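PDB 1O5K: 4-hydroxy-tetrahydrodipicolinate synthase from Thermotoga maritima, which probably catalyses the condensation of pyruvate with aspartate semialdehyde to 4-hydroxy-tetrahydrodipicolinate in lysine biosynthesis. Local coordinates for residues Ile82-Gly87 against Gly107-Leu112; Gln102-Gly107 against Thr137-Val142; Val113-Tyr118 against Gly148-Asn153. All coordinates share one frame; numbering follows the deposited sequence.

How the contacts relate
The three contacts follow neighbouring strands of the TIM barrel. Contacts 1 and 3 use strand 110-114, which contact 1 pairs with strand 84-87; contact 2 fastens the end of helix 93-106, just before that strand, to the turn leading into strand 141-144, its other neighbour. The centres of contacts 1 and 2 are about 7 Å apart; they share Gly107, and Val111 N and O pair with Gly140 O and Val142 N. Contact 3 continues where strand 110-114 leaves the barrel, its centre about 20 Å from contact 1 and about 21 Å from contact 2. It holds Tyr118 of the predicted proton relay; the side chains of Leu112 and Val114 each come within about 4 Å of that of Tyr144, the predicted proton donor/acceptor.

Contact 1: residues Ile82-Gly87 against Gly107-Leu112; sequences IPVIVG and GANGVL
Val86 and Val111 lie side by side on parallel strands, and the tight, buried end of the contact closes round the backbone of Val86. Val86 N gives a hydrogen bond to Gly110 O at 3.1 Å. Val86 O takes Leu112 N at 2.9 Å and in addition meets Val111 CA at 3.1 Å in a CA-H...O contact. On the face carrying Val86 and Val111, Val86 CG2 is set beside its own backbone N, which brings it back against Ala108 CB at 3.6 Å; Val71 of helix 64-78 also packs on Val86. On the other face of the sheet, Ile85 CG2 lies over the Val111-Leu112 peptide and touches Leu112 CB at 4.1 Å. The Leu112 side chain lies about 4 Å from those of Tyr144 and Ile218, the first predicted to be the proton donor/acceptor, the second predicted to bind pyruvate.

These neighbouring strands of the TIM barrel are the two arms of a beta-alpha-beta crossover through helix 93-106, and their short axes open at 39°.

On the solvent side one backbone bond remains and the Asn109 side chain supplies the other. Asn109, exposed, grips Val84 twice: Asn109 N donates to Val84 O at 2.8 Å, and Asn109 OD1 accepts Val84 N at 2.7 Å, in the carbonyl plane on a lone pair. With CG beside the backbone N, chi1 of -54° swings OD1 to Val84 N, next to the bond made by Asn109's own N. A water bridges OD1 to Ile82 O, and Pro83 CB rests on Asn109 CB, the looser fringe of the contact.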
ATOM      1  N   ILE A  82      12.112 -34.731 -18.130  1.00 23.53           N
ATOM      2  CA  ILE A  82      11.305 -33.924 -17.203  1.00 24.86           C
ATOM      3  C   ILE A  82      10.185 -33.306 -17.983  1.00 25.36           C
ATOM      4  O   ILE A  82      10.283 -33.209 -19.209  1.00 25.53           O
ATOM      5  CB  ILE A  82      12.165 -32.831 -16.583  1.00 24.18           C
ATOM      6  CG1 ILE A  82      12.753 -31.935 -17.667  1.00 26.62           C
ATOM      7  CG2 ILE A  82      13.320 -33.460 -15.788  1.00 28.03           C
ATOM      8  CD1 ILE A  82      13.593 -30.779 -17.120  1.00 26.85           C
ATOM      9  N   PRO A  83       9.102 -32.896 -17.316  1.00 24.99           N
ATOM     10  CA  PRO A  83       7.994 -32.289 -18.051  1.00 25.15           C
ATOM     11  C   PRO A  83       8.305 -30.930 -18.586  1.00 23.37           C
ATOM     12  O   PRO A  83       9.109 -30.146 -17.957  1.00 26.16           O
ATOM     13  CB  PRO A  83       6.891 -32.178 -17.022  1.00 24.40           C
ATOM     14  CG  PRO A  83       7.519 -32.252 -15.783  1.00 25.88           C
ATOM     15  CD  PRO A  83       8.771 -33.072 -15.898  1.00 27.02           C
ATOM     16  N   VAL A  84       7.655 -30.616 -19.715  1.00 26.73           N
ATOM     17  CA  VAL A  84       7.756 -29.306 -20.342  1.00 24.66           C
ATOM     18  C   VAL A  84       6.372 -28.693 -20.248  1.00 25.02           C
ATOM     19  O   VAL A  84       5.397 -29.218 -20.785  1.00 24.26           O
ATOM     20  CB  VAL A  84       8.246 -29.412 -21.826  1.00 26.13           C
ATOM     21  CG1 VAL A  84       8.182 -28.056 -22.586  1.00 22.92           C
ATOM     22  CG2 VAL A  84       9.679 -29.959 -21.861  1.00 24.48           C
ATOM     23  N   ILE A  85       6.311 -27.615 -19.510  1.00 21.57           N
ATOM     24  CA  ILE A  85       5.106 -26.902 -19.188  1.00 22.86           C
ATOM     25  C   ILE A  85       5.160 -25.552 -19.935  1.00 24.95           C
ATOM     26  O   ILE A  85       6.112 -24.815 -19.786  1.00 25.96           O
ATOM     27  CB  ILE A  85       5.020 -26.695 -17.679  1.00 22.99           C
ATOM     28  CG1 ILE A  85       4.980 -28.040 -16.957  1.00 22.98           C
ATOM     29  CG2 ILE A  85       3.774 -25.859 -17.336  1.00 25.39           C
ATOM     30  CD1 ILE A  85       4.998 -27.948 -15.474  1.00 32.78           C
ATOM     31  N   VAL A  86       4.131 -25.263 -20.721  1.00 24.72           N
ATOM     32  CA  VAL A  86       4.112 -24.132 -21.639  1.00 24.87           C
ATOM     33  C   VAL A  86       3.158 -23.056 -21.121  1.00 27.42           C
ATOM     34  O   VAL A  86       1.998 -23.347 -20.793  1.00 24.56           O
ATOM     35  CB  VAL A  86       3.666 -24.575 -23.005  1.00 24.69           C
ATOM     36  CG1 VAL A  86       3.542 -23.382 -23.965  1.00 25.47           C
ATOM     37  CG2 VAL A  86       4.620 -25.657 -23.534  1.00 28.60           C
ATOM     38  N   GLY A  87       3.662 -21.846 -20.983  1.00 23.43           N
ATOM     39  CA  GLY A  87       2.817 -20.699 -20.723  1.00 25.70           C
ATOM     40  C   GLY A  87       1.803 -20.483 -21.850  1.00 27.62           C
ATOM     41  O   GLY A  87       2.173 -20.451 -22.994  1.00 28.45           O
ATOM     42  N   GLY A 107       2.488 -31.411 -27.994  1.00 29.05           N
ATOM     43  CA  GLY A 107       2.937 -32.436 -27.089  1.00 28.02           C
ATOM     44  C   GLY A 107       3.514 -31.929 -25.788  1.00 28.29           C
ATOM     45  O   GLY A 107       4.237 -32.654 -25.156  1.00 27.28           O
ATOM     46  N   ALA A 108       3.181 -30.695 -25.371  1.00 27.25           N
ATOM     47  CA  ALA A 108       3.511 -30.184 -24.017  1.00 26.29           C
ATOM     48  C   ALA A 108       2.965 -31.119 -22.940  1.00 27.57           C
ATOM     49  O   ALA A 108       1.961 -31.790 -23.162  1.00 24.96           O
ATOM     50  CB  ALA A 108       2.940 -28.806 -23.826  1.00 29.67           C
ATOM     51  N   ASN A 109       3.582 -31.103 -21.768  1.00 24.76           N
ATOM     52  CA  ASN A 109       3.173 -31.992 -20.682  1.00 26.62           C
ATOM     53  C   ASN A 109       2.172 -31.326 -19.725  1.00 29.40           C
ATOM     54  O   ASN A 109       1.581 -31.967 -18.848  1.00 29.50           O
ATOM     55  CB  ASN A 109       4.401 -32.510 -19.940  1.00 28.35           C
ATOM     56  CG  ASN A 109       5.418 -33.174 -20.876  1.00 27.88           C
ATOM     57  OD1 ASN A 109       6.551 -32.709 -21.025  1.00 26.54           O
ATOM     58  ND2 ASN A 109       5.010 -34.272 -21.506  1.00 31.20           N
ATOM     59  N   GLY A 110       2.024 -30.028 -19.885  1.00 26.43           N
ATOM     60  CA  GLY A 110       1.107 -29.203 -19.118  1.00 25.53           C
ATOM     61  C   GLY A 110       1.132 -27.777 -19.624  1.00 23.56           C
ATOM     62  O   GLY A 110       1.964 -27.398 -20.461  1.00 22.29           O
ATOM     63  N   VAL A 111       0.231 -26.953 -19.103  1.00 23.84           N
ATOM     64  CA  VAL A 111       0.273 -25.546 -19.407  1.00 24.05           C
ATOM     65  C   VAL A 111       0.232 -24.711 -18.127  1.00 24.14           C
ATOM     66  O   VAL A 111      -0.417 -25.100 -17.092  1.00 23.96           O
ATOM     67  CB  VAL A 111      -0.888 -25.085 -20.378  1.00 23.78           C
ATOM     68  CG1 VAL A 111      -0.645 -25.500 -21.812  1.00 26.75           C
ATOM     69  CG2 VAL A 111      -2.201 -25.600 -19.861  1.00 22.88           C
ATOM     70  N   LEU A 112       0.874 -23.556 -18.180  1.00 23.57           N
ATOM     71  CA  LEU A 112       0.855 -22.589 -17.106  1.00 26.91           C
ATOM     72  C   LEU A 112      -0.033 -21.447 -17.581  1.00 27.31           C
ATOM     73  O   LEU A 112       0.201 -20.896 -18.638  1.00 27.94           O
ATOM     74  CB  LEU A 112       2.289 -22.108 -16.830  1.00 27.29           C
ATOM     75  CG  LEU A 112       2.467 -21.098 -15.672  1.00 28.90           C
ATOM     76  CD1 LEU A 112       2.227 -21.815 -14.359  1.00 31.10           C
ATOM     77  CD2 LEU A 112       3.825 -20.448 -15.644  1.00 36.30           C
TER
HETATM   78  O   HOH W   1       9.049 -33.687 -21.680  1.00 25.65           O

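Contact 2: residues Gln102-Gly107 against Thr137-Val142; sequences QAEKLG and TDLGIV
Glu104, near the end of helix 93-106, spans the gap to Thr137, Asp138 and Leu139 with a long side chain. CG lies anti to the backbone N (chi1 -174°) and the chain stays extended beyond it, carrying the carboxylate out to the turn. The polar contacts divide between its two oxygens. Glu104 OE1 accepts Asp138 N at 3.2 Å, on the syn side but 29° out of the carboxylate plane, and Glu104 OE2 takes a weak hydrogen bond from Thr137 OG1 at 2.9 Å. Thr137 OG1 also accepts Leu139 N at 3.0 Å, making an ST turn: Leu139 N, in the second shell, positions the hydroxyl that meets OE2.

The turn leads into strand 141-144 of the TIM barrel, while the helix ends in a Schellman motif at Gly107, whose N bonds to Glu104 O; the contact thus ties the end of one outer helix to the start of the strand beyond the next one. Replacing Glu104 by alanine would probably leave Asp138 N and Thr137 OG1 without this acceptor and remove the polar tie between turn and helix, with Leu139 losing only part of its packing.

Charge adds a counter-influence: Glu104 OE1 and Asp138 OD2 are 4.3 Å apart, their carboxylate planes 79° to each other, which may slightly favour protonation of one of them. The apolar contact runs alongside: Leu139 and Glu104 point opposite ways, Leu139 CD1 resting 3.7 Å from Glu104 CA, and Leu139 CG 3.9 Å from Glu104 CB. Leu139 also touches Val111 of strand 110-114, as does Ala103.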
ATOM      1  N   GLN A 102      -3.072 -25.462 -28.813  1.00 27.86           N
ATOM      2  CA  GLN A 102      -1.794 -25.456 -29.531  1.00 29.34           C
ATOM      3  C   GLN A 102      -0.682 -26.173 -28.759  1.00 27.27           C
ATOM      4  O   GLN A 102       0.004 -27.041 -29.331  1.00 27.01           O
ATOM      5  CB  GLN A 102      -1.388 -24.027 -29.904  1.00 29.61           C
ATOM      6  CG  GLN A 102      -2.348 -23.472 -31.024  1.00 34.90           C
ATOM      7  CD  GLN A 102      -2.033 -22.033 -31.518  1.00 39.77           C
ATOM      8  OE1 GLN A 102      -2.382 -21.676 -32.650  1.00 51.54           O
ATOM      9  NE2 GLN A 102      -1.404 -21.222 -30.669  1.00 38.52           N
ATOM     10  N   ALA A 103      -0.523 -25.865 -27.473  1.00 28.67           N
ATOM     11  CA  ALA A 103       0.485 -26.551 -26.660  1.00 27.58           C
ATOM     12  C   ALA A 103       0.198 -28.034 -26.552  1.00 27.63           C
ATOM     13  O   ALA A 103       1.119 -28.857 -26.661  1.00 25.48           O
ATOM     14  CB  ALA A 103       0.578 -25.944 -25.286  1.00 28.17           C
ATOM     15  N   GLU A 104      -1.085 -28.391 -26.343  1.00 23.78           N
ATOM     16  CA  GLU A 104      -1.486 -29.786 -26.312  1.00 27.75           C
ATOM     17  C   GLU A 104      -1.054 -30.472 -27.599  1.00 27.91           C
ATOM     18  O   GLU A 104      -0.379 -31.520 -27.594  1.00 26.54           O
ATOM     19  CB  GLU A 104      -3.010 -29.878 -26.097  1.00 25.98           C
ATOM     20  CG  GLU A 104      -3.536 -31.291 -25.913  1.00 30.08           C
ATOM     21  CD  GLU A 104      -4.958 -31.317 -25.354  1.00 31.96           C
ATOM     22  OE1 GLU A 104      -5.349 -32.401 -24.791  1.00 33.56           O
ATOM     23  OE2 GLU A 104      -5.658 -30.267 -25.457  1.00 30.47           O
ATOM     24  N   LYS A 105      -1.448 -29.904 -28.730  1.00 28.83           N
ATOM     25  CA  LYS A 105      -1.134 -30.530 -30.000  1.00 31.32           C
ATOM     26  C   LYS A 105       0.374 -30.696 -30.232  1.00 29.86           C
ATOM     27  O   LYS A 105       0.792 -31.681 -30.865  1.00 30.37           O
ATOM     28  CB  LYS A 105      -1.788 -29.779 -31.163  1.00 34.43           C
ATOM     29  CG  LYS A 105      -3.208 -30.235 -31.473  1.00 46.32           C
ATOM     30  CD  LYS A 105      -4.259 -29.704 -30.497  1.00 57.17           C
ATOM     31  CE  LYS A 105      -5.658 -30.280 -30.745  1.00 57.43           C
ATOM     32  NZ  LYS A 105      -5.922 -31.526 -29.957  1.00 65.26           N
ATOM     33  N   LEU A 106       1.183 -29.774 -29.727  1.00 27.85           N
ATOM     34  CA  LEU A 106       2.648 -29.878 -29.846  1.00 31.39           C
ATOM     35  C   LEU A 106       3.274 -30.924 -28.939  1.00 29.84           C
ATOM     36  O   LEU A 106       4.455 -31.267 -29.085  1.00 30.02           O
ATOM     37  CB  LEU A 106       3.299 -28.551 -29.556  1.00 30.15           C
ATOM     38  CG  LEU A 106       2.999 -27.481 -30.578  1.00 34.90           C
ATOM     39  CD1 LEU A 106       3.531 -26.152 -30.088  1.00 32.56           C
ATOM     40  CD2 LEU A 106       3.606 -27.872 -31.956  1.00 42.46           C
ATOM     41  N   GLY A 107       2.488 -31.411 -27.994  1.00 29.05           N
ATOM     42  CA  GLY A 107       2.937 -32.436 -27.089  1.00 28.02           C
ATOM     43  C   GLY A 107       3.514 -31.929 -25.788  1.00 28.29           C
ATOM     44  O   GLY A 107       4.237 -32.654 -25.156  1.00 27.28           O
ATOM     45  N   THR A 137      -9.734 -29.402 -22.487  1.00 29.22           N
ATOM     46  CA  THR A 137      -8.397 -29.911 -22.760  1.00 28.21           C
ATOM     47  C   THR A 137      -8.179 -31.109 -21.884  1.00 28.45           C
ATOM     48  O   THR A 137      -8.777 -31.216 -20.795  1.00 30.42           O
ATOM     49  CB  THR A 137      -7.280 -28.838 -22.530  1.00 31.33           C
ATOM     50  OG1 THR A 137      -5.983 -29.435 -22.681  1.00 34.07           O
ATOM     51  CG2 THR A 137      -7.250 -28.289 -21.102  1.00 30.20           C
ATOM     52  N   ASP A 138      -7.345 -32.021 -22.357  1.00 24.63           N
ATOM     53  CA  ASP A 138      -6.864 -33.127 -21.531  1.00 26.37           C
ATOM     54  C   ASP A 138      -5.583 -32.845 -20.753  1.00 30.31           C
ATOM     55  O   ASP A 138      -5.175 -33.658 -19.902  1.00 30.79           O
ATOM     56  CB  ASP A 138      -6.651 -34.346 -22.407  1.00 27.06           C
ATOM     57  CG  ASP A 138      -7.950 -34.999 -22.789  1.00 39.96           C
ATOM     58  OD1 ASP A 138      -8.882 -34.943 -21.942  1.00 44.00           O
ATOM     59  OD2 ASP A 138      -8.147 -35.592 -23.894  1.00 43.01           O
ATOM     60  N   LEU A 139      -4.954 -31.714 -21.041  1.00 29.23           N
ATOM     61  CA  LEU A 139      -3.701 -31.340 -20.384  1.00 29.86           C
ATOM     62  C   LEU A 139      -3.894 -30.906 -18.943  1.00 27.02           C
ATOM     63  O   LEU A 139      -4.939 -30.362 -18.581  1.00 26.33           O
ATOM     64  CB  LEU A 139      -3.040 -30.172 -21.094  1.00 29.45           C
ATOM     65  CG  LEU A 139      -2.166 -30.377 -22.312  1.00 35.84           C
ATOM     66  CD1 LEU A 139      -1.545 -29.041 -22.684  1.00 32.74           C
ATOM     67  CD2 LEU A 139      -1.108 -31.472 -22.078  1.00 40.37           C
ATOM     68  N   GLY A 140      -2.860 -31.127 -18.144  1.00 25.24           N
ATOM     69  CA  GLY A 140      -2.757 -30.559 -16.811  1.00 25.44           C
ATOM     70  C   GLY A 140      -2.515 -29.046 -16.874  1.00 25.81           C
ATOM     71  O   GLY A 140      -1.685 -28.567 -17.659  1.00 27.19           O
ATOM     72  N   ILE A 141      -3.238 -28.298 -16.036  1.00 23.10           N
ATOM     73  CA  ILE A 141      -3.224 -26.851 -16.062  1.00 24.61           C
ATOM     74  C   ILE A 141      -2.705 -26.377 -14.705  1.00 22.71           C
ATOM     75  O   ILE A 141      -3.182 -26.806 -13.656  1.00 26.35           O
ATOM     76  CB  ILE A 141      -4.653 -26.329 -16.266  1.00 22.36           C
ATOM     77  CG1 ILE A 141      -5.248 -26.815 -17.584  1.00 25.80           C
ATOM     78  CG2 ILE A 141      -4.720 -24.805 -16.163  1.00 25.06           C
ATOM     79  CD1 ILE A 141      -6.787 -26.678 -17.603  1.00 27.08           C
ATOM     80  N   VAL A 142      -1.780 -25.431 -14.721  1.00 23.68           N
ATOM     81  CA  VAL A 142      -1.279 -24.793 -13.538  1.00 25.26           C
ATOM     82  C   VAL A 142      -1.749 -23.302 -13.530  1.00 25.21           C
ATOM     83  O   VAL A 142      -1.424 -22.549 -14.430  1.00 26.08           O
ATOM     84  CB  VAL A 142       0.250 -24.835 -13.479  1.00 25.72           C
ATOM     85  CG1 VAL A 142       0.768 -24.051 -12.241  1.00 23.57           C
ATOM     86  CG2 VAL A 142       0.759 -26.256 -13.491  1.00 26.77           C
TER

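Contact 3: residues Val113-Tyr118 against Gly148-Asn153; sequences VVTPYY and GRTGVN
At the active-site mouth of the barrel, the loop bearing Tyr118, a predicted member of the catalytic proton relay, is pinned to the end of helix 147-150 by Thr150. Tyr118 N donates to Thr150 O at 3.0 Å, with the N-H pointing well at the oxygen (166°). The same oxygen faces Tyr117 CA in a CA-H...O contact and takes a water that also binds Pro116 O, giving one carbonyl three neighbours.

The side chain of Thr150 works on two sides. Thr150 CG2, beside the backbone N, meets Val114 CG2 tip to tip at 3.8 Å and comes 3.5 Å from Thr115 OG1, the two threonine side chains crossing at about a right angle. Thr150 OG1, placed by chi1 of 60°, accepts Val152 N at 3.1 Å in an ST turn that follows the helix end. Gly151 inside this turn has a positive phi that suits glycine. A second water joins Thr150 OG1 at 2.7 Å, Thr115 OG1 at 2.6 Å and Val152 O, so the two hydroxyls are linked through it. Val152 CG1 packs against Thr115 OG1 and Pro116 O.

Beyond the contact, Tyr117 and Tyr118 stack respectively with Tyr118 and Tyr117 of a neighbouring subunit, and Tyr118 packs on Thr55 of that subunit, consistent with a relay completed across the interface. In its own chain, Thr115 and Pro116 lie against helix 123-134, while Val114 packs on Tyr144 of strand 141-144.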
ATOM      1  N   VAL A 113      -1.111 -21.168 -16.862  1.00 26.19           N
ATOM      2  CA  VAL A 113      -2.106 -20.228 -17.344  1.00 26.32           C
ATOM      3  C   VAL A 113      -2.317 -19.117 -16.336  1.00 25.77           C
ATOM      4  O   VAL A 113      -2.952 -19.301 -15.282  1.00 23.37           O
ATOM      5  CB  VAL A 113      -3.440 -20.941 -17.602  1.00 22.35           C
ATOM      6  CG1 VAL A 113      -4.519 -19.992 -18.009  1.00 21.42           C
ATOM      7  CG2 VAL A 113      -3.288 -22.055 -18.623  1.00 22.74           C
ATOM      8  N   VAL A 114      -1.734 -17.961 -16.651  1.00 27.19           N
ATOM      9  CA  VAL A 114      -1.814 -16.829 -15.768  1.00 25.29           C
ATOM     10  C   VAL A 114      -3.261 -16.369 -15.665  1.00 24.67           C
ATOM     11  O   VAL A 114      -4.048 -16.477 -16.622  1.00 24.70           O
ATOM     12  CB  VAL A 114      -0.866 -15.675 -16.244  1.00 25.47           C
ATOM     13  CG1 VAL A 114      -1.294 -15.127 -17.570  1.00 28.01           C
ATOM     14  CG2 VAL A 114      -0.647 -14.625 -15.163  1.00 26.37           C
ATOM     15  N   THR A 115      -3.631 -15.895 -14.491  1.00 23.04           N
ATOM     16  CA  THR A 115      -4.906 -15.160 -14.369  1.00 24.25           C
ATOM     17  C   THR A 115      -4.900 -14.040 -15.408  1.00 23.21           C
ATOM     18  O   THR A 115      -3.896 -13.342 -15.592  1.00 27.48           O
ATOM     19  CB  THR A 115      -5.051 -14.477 -12.993  1.00 26.66           C
ATOM     20  OG1 THR A 115      -3.971 -13.567 -12.809  1.00 30.40           O
ATOM     21  CG2 THR A 115      -4.989 -15.473 -11.827  1.00 27.19           C
ATOM     22  N   PRO A 116      -6.011 -13.858 -16.112  1.00 24.71           N
ATOM     23  CA  PRO A 116      -6.153 -12.733 -17.011  1.00 22.77           C
ATOM     24  C   PRO A 116      -5.660 -11.431 -16.408  1.00 24.88           C
ATOM     25  O   PRO A 116      -6.058 -11.041 -15.297  1.00 25.77           O
ATOM     26  CB  PRO A 116      -7.645 -12.680 -17.270  1.00 24.42           C
ATOM     27  CG  PRO A 116      -8.011 -14.185 -17.255  1.00 23.99           C
ATOM     28  CD  PRO A 116      -7.199 -14.750 -16.137  1.00 23.21           C
ATOM     29  N   TYR A 117      -4.736 -10.801 -17.136  1.00 25.92           N
ATOM     30  CA  TYR A 117      -4.098  -9.522 -16.755  1.00 26.20           C
ATOM     31  C   TYR A 117      -4.884  -8.366 -17.392  1.00 26.07           C
ATOM     32  O   TYR A 117      -5.583  -8.581 -18.368  1.00 22.87           O
ATOM     33  CB  TYR A 117      -2.611  -9.469 -17.231  1.00 28.38           C
ATOM     34  CG  TYR A 117      -2.421 -10.080 -18.605  1.00 24.93           C
ATOM     35  CD1 TYR A 117      -2.731  -9.348 -19.772  1.00 25.39           C
ATOM     36  CD2 TYR A 117      -2.044 -11.406 -18.752  1.00 26.95           C
ATOM     37  CE1 TYR A 117      -2.602  -9.901 -21.020  1.00 30.74           C
ATOM     38  CE2 TYR A 117      -1.942 -11.969 -20.008  1.00 33.14           C
ATOM     39  CZ  TYR A 117      -2.207 -11.204 -21.138  1.00 30.06           C
ATOM     40  OH  TYR A 117      -2.107 -11.793 -22.364  1.00 31.39           O
ATOM     41  N   TYR A 118      -4.848  -7.202 -16.758  1.00 21.84           N
ATOM     42  CA  TYR A 118      -5.356  -5.935 -17.276  1.00 22.64           C
ATOM     43  C   TYR A 118      -6.874  -5.727 -17.170  1.00 21.20           C
ATOM     44  O   TYR A 118      -7.300  -4.616 -16.845  1.00 24.54           O
ATOM     45  CB  TYR A 118      -4.916  -5.734 -18.728  1.00 24.61           C
ATOM     46  CG  TYR A 118      -5.174  -4.355 -19.328  1.00 21.53           C
ATOM     47  CD1 TYR A 118      -4.733  -3.200 -18.716  1.00 25.66           C
ATOM     48  CD2 TYR A 118      -5.849  -4.226 -20.528  1.00 25.91           C
ATOM     49  CE1 TYR A 118      -4.993  -1.952 -19.262  1.00 27.38           C
ATOM     50  CE2 TYR A 118      -6.108  -2.992 -21.073  1.00 35.42           C
ATOM     51  CZ  TYR A 118      -5.681  -1.849 -20.427  1.00 33.50           C
ATOM     52  OH  TYR A 118      -5.918  -0.622 -20.973  1.00 32.90           O
ATOM     53  N   GLY A 148       0.897  -8.459  -8.719  1.00 23.16           N
ATOM     54  CA  GLY A 148       1.713  -7.286  -9.030  1.00 27.07           C
ATOM     55  C   GLY A 148       1.872  -7.005 -10.523  1.00 28.35           C
ATOM     56  O   GLY A 148       2.060  -5.831 -10.937  1.00 28.11           O
ATOM     57  N   ARG A 149       1.744  -8.044 -11.335  1.00 26.95           N
ATOM     58  CA  ARG A 149       1.753  -7.913 -12.795  1.00 25.57           C
ATOM     59  C   ARG A 149       0.352  -7.835 -13.439  1.00 25.30           C
ATOM     60  O   ARG A 149       0.213  -7.177 -14.456  1.00 26.93           O
ATOM     61  CB  ARG A 149       2.498  -9.040 -13.463  1.00 26.98           C
ATOM     62  CG  ARG A 149       3.973  -9.082 -13.186  1.00 26.08           C
ATOM     63  CD  ARG A 149       4.668 -10.209 -13.936  1.00 23.54           C
ATOM     64  NE  ARG A 149       6.129 -10.288 -13.722  1.00 31.79           N
ATOM     65  CZ  ARG A 149       7.037  -9.805 -14.568  1.00 31.91           C
ATOM     66  NH1 ARG A 149       8.357  -9.935 -14.343  1.00 31.88           N
ATOM     67  NH2 ARG A 149       6.626  -9.180 -15.629  1.00 29.90           N
ATOM     68  N   THR A 150      -0.633  -8.547 -12.882  1.00 23.25           N
ATOM     69  CA  THR A 150      -1.930  -8.716 -13.533  1.00 23.38           C
ATOM     70  C   THR A 150      -2.997  -7.748 -13.100  1.00 24.51           C
ATOM     71  O   THR A 150      -3.953  -7.484 -13.872  1.00 24.17           O
ATOM     72  CB  THR A 150      -2.485 -10.122 -13.222  1.00 22.49           C
ATOM     73  OG1 THR A 150      -2.640 -10.231 -11.784  1.00 22.71           O
ATOM     74  CG2 THR A 150      -1.510 -11.185 -13.697  1.00 22.10           C
ATOM     75  N   GLY A 151      -2.876  -7.234 -11.870  1.00 24.71           N
ATOM     76  CA  GLY A 151      -3.920  -6.420 -11.275  1.00 24.75           C
ATOM     77  C   GLY A 151      -5.043  -7.207 -10.598  1.00 25.43           C
ATOM     78  O   GLY A 151      -6.051  -6.618 -10.179  1.00 26.74           O
ATOM     79  N   VAL A 152      -4.872  -8.510 -10.465  1.00 24.95           N
ATOM     80  CA  VAL A 152      -5.908  -9.327  -9.825  1.00 23.32           C
ATOM     81  C   VAL A 152      -5.204 -10.388  -9.007  1.00 24.82           C
ATOM     82  O   VAL A 152      -4.150 -10.917  -9.432  1.00 23.73           O
ATOM     83  CB  VAL A 152      -6.849  -9.980 -10.860  1.00 22.52           C
ATOM     84  CG1 VAL A 152      -6.132 -11.074 -11.668  1.00 25.75           C
ATOM     85  CG2 VAL A 152      -8.049 -10.549 -10.128  1.00 25.74           C
ATOM     86  N   ASN A 153      -5.719 -10.620  -7.806  1.00 23.16           N
ATOM     87  CA  ASN A 153      -5.249 -11.681  -6.919  1.00 23.40           C
ATOM     88  C   ASN A 153      -6.297 -12.792  -6.825  1.00 24.90           C
ATOM     89  O   ASN A 153      -7.474 -12.503  -6.523  1.00 26.77           O
ATOM     90  CB  ASN A 153      -5.015 -11.124  -5.530  1.00 25.36           C
ATOM     91  CG  ASN A 153      -4.484 -12.165  -4.592  1.00 27.94           C
ATOM     92  OD1 ASN A 153      -3.522 -12.820  -4.902  1.00 27.22           O
ATOM     93  ND2 ASN A 153      -5.142 -12.333  -3.423  1.00 25.82           N
TER
HETATM   94  O   HOH W   2      -2.603 -12.682 -10.753  1.00 13.29           O
HETATM   95  O   HOH W   3      -6.483  -8.560 -14.260  1.00 17.10           O